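Local coordinates for ATP phosphoribosyltransferase regulatory subunit (Thermotoga maritima, PDB 1USY), which is probably required for the first step of histidine biosynthesis, and may let histidine feed back on ATP phosphoribosyltransferase, at residues Ile112-Ala117 / Val125-Gly130. Sequence-based numbering, arbitrary orientation.
Sequences IIVESA and VIVEIG
V114 and V127 join helix 103-120 to the strand that follows it in the chain, 125-131, a helix-on-sheet packing within the class II aminoacyl-tRNA synthetase-like fold of this HisZ protein. The contact is small, burying 149 Å² in all, with no polar bond between the segments. CG2 of V114 meets CG2 of V127 at 3.7 Å, the two side chains crossing at about a right angle. The same V127 methyl also lies 4.1 Å from V114 CG1, so both branches of the helix valine face a single methyl of the strand. In V127, CG1 stands anti to the backbone N (chi1 179°) and CG2 anti to the carbonyl carbon, CG2 being the nearer branch to V114. L212 of helix 199-215 touches both valines, and I241 of the adjacent strand 237-243 packs on V114 and A117, continuing the apolar layer.

Nearer the end of the helix the contact changes character: V125 CG1 approaches the carbonyl oxygen A117 O at 4.0 Å, a van der Waals approach of a methyl to the backbone. Residues alternate along the strand, and E128 has no part in this packing: its OE2 forms salt bridges with R187 and with a basic side chain of a different protein in the assembly, and its OE1 is hydrogen-bonded to Y242.

Within the helix, I112 O takes two bonds from S116. It accepts the backbone S116 N at 2.8 Å and also the hydroxyl S116 OG at 2.7 Å, the two donors arriving from opposite faces of the carbonyl plane, with OG 37° out of it.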
loop_
_atom_site.group_PDB
_atom_site.type_symbol
_atom_site.label_atom_id
_atom_site.label_comp_id
_atom_site.label_asym_id
_atom_site.label_seq_id
_atom_site.Cartn_x
_atom_site.Cartn_y
_atom_site.Cartn_z
ATOM N N ILE B 112 -15.966 -37.952 -9.255
ATOM C CA ILE B 112 -15.257 -37.104 -10.224
ATOM C C ILE B 112 -13.792 -36.776 -9.821
ATOM O O ILE B 112 -12.899 -36.922 -10.644
ATOM C CB ILE B 112 -16.060 -35.816 -10.490
ATOM C CG1 ILE B 112 -17.431 -36.152 -11.027
ATOM C CG2 ILE B 112 -15.345 -34.888 -11.450
ATOM C CD1 ILE B 112 -18.373 -34.979 -10.971
ATOM N N ILE B 113 -13.559 -36.352 -8.581
ATOM C CA ILE B 113 -12.212 -36.001 -8.138
ATOM C C ILE B 113 -11.309 -37.242 -8.220
ATOM O O ILE B 113 -10.227 -37.183 -8.791
ATOM C CB ILE B 113 -12.187 -35.388 -6.688
ATOM C CG1 ILE B 113 -12.819 -33.992 -6.576
ATOM C CG2 ILE B 113 -10.750 -35.267 -6.182
ATOM C CD1 ILE B 113 -13.032 -33.270 -7.815
ATOM N N VAL B 114 -11.759 -38.363 -7.657
ATOM C CA VAL B 114 -10.962 -39.594 -7.682
ATOM C C VAL B 114 -10.706 -40.026 -9.125
ATOM O O VAL B 114 -9.544 -40.286 -9.496
ATOM C CB VAL B 114 -11.639 -40.769 -6.891
ATOM C CG1 VAL B 114 -10.992 -42.132 -7.202
ATOM C CG2 VAL B 114 -11.644 -40.500 -5.391
ATOM N N GLU B 115 -11.768 -40.129 -9.933
ATOM C CA GLU B 115 -11.594 -40.555 -11.330
ATOM C C GLU B 115 -10.622 -39.623 -12.049
ATOM O O GLU B 115 -9.749 -40.100 -12.822
ATOM C CB GLU B 115 -12.903 -40.595 -12.096
ATOM C CG GLU B 115 -12.719 -40.959 -13.555
ATOM C CD GLU B 115 -14.004 -40.914 -14.335
ATOM O OE1 GLU B 115 -15.078 -40.922 -13.719
ATOM O OE2 GLU B 115 -13.951 -40.882 -15.581
ATOM N N SER B 116 -10.762 -38.320 -11.778
ATOM C CA SER B 116 -9.853 -37.326 -12.331
ATOM C C SER B 116 -8.423 -37.543 -11.872
ATOM O O SER B 116 -7.486 -37.399 -12.658
ATOM C CB SER B 116 -10.290 -35.904 -11.973
ATOM O OG SER B 116 -11.538 -35.638 -12.584
ATOM N N ALA B 117 -8.250 -37.890 -10.604
ATOM C CA ALA B 117 -6.897 -38.016 -10.059
ATOM C C ALA B 117 -6.203 -39.278 -10.582
ATOM O O ALA B 117 -5.028 -39.262 -10.951
ATOM C CB ALA B 117 -6.893 -37.950 -8.515
ATOM N N VAL B 125 -2.688 -44.364 -7.093
ATOM C CA VAL B 125 -3.128 -43.340 -6.168
ATOM C C VAL B 125 -3.745 -43.947 -4.921
ATOM O O VAL B 125 -4.261 -45.065 -4.964
ATOM C CB VAL B 125 -4.036 -42.220 -6.853
ATOM C CG1 VAL B 125 -3.460 -41.782 -8.206
ATOM C CG2 VAL B 125 -5.494 -42.641 -7.015
ATOM N N ILE B 126 -3.647 -43.212 -3.805
ATOM C CA ILE B 126 -4.269 -43.571 -2.536
ATOM C C ILE B 126 -5.342 -42.526 -2.181
ATOM O O ILE B 126 -5.072 -41.337 -2.161
ATOM C CB ILE B 126 -3.181 -43.670 -1.421
ATOM C CG1 ILE B 126 -2.205 -44.798 -1.698
ATOM C CG2 ILE B 126 -3.782 -43.885 -0.042
ATOM C CD1 ILE B 126 -0.870 -44.722 -0.861
ATOM N N VAL B 127 -6.563 -42.983 -1.941
ATOM C CA VAL B 127 -7.660 -42.151 -1.415
ATOM C C VAL B 127 -7.835 -42.425 0.076
ATOM O O VAL B 127 -8.204 -43.543 0.501
ATOM C CB VAL B 127 -9.004 -42.432 -2.135
ATOM C CG1 VAL B 127 -10.115 -41.549 -1.539
ATOM C CG2 VAL B 127 -8.863 -42.200 -3.687
ATOM N N GLU B 128 -7.505 -41.431 0.878
ATOM C CA GLU B 128 -7.545 -41.613 2.307
ATOM C C GLU B 128 -8.836 -40.951 2.818
ATOM O O GLU B 128 -9.072 -39.777 2.586
ATOM C CB GLU B 128 -6.279 -41.025 2.919
ATOM C CG GLU B 128 -6.322 -40.945 4.420
ATOM C CD GLU B 128 -5.147 -40.213 5.021
ATOM O OE1 GLU B 128 -5.148 -38.962 5.105
ATOM O OE2 GLU B 128 -4.207 -40.905 5.416
ATOM N N ILE B 129 -9.697 -41.720 3.454
ATOM C CA ILE B 129 -10.999 -41.200 3.910
ATOM C C ILE B 129 -11.001 -40.981 5.413
ATOM O O ILE B 129 -10.387 -41.716 6.182
ATOM C CB ILE B 129 -12.168 -42.160 3.565
ATOM C CG1 ILE B 129 -12.224 -42.505 2.067
ATOM C CG2 ILE B 129 -13.511 -41.584 4.081
ATOM C CD1 ILE B 129 -13.053 -41.512 1.240
ATOM N N GLY B 130 -11.712 -39.961 5.835
ATOM C CA GLY B 130 -11.766 -39.614 7.235
ATOM C C GLY B 130 -13.175 -39.141 7.532
ATOM O O GLY B 130 -14.011 -39.000 6.636
#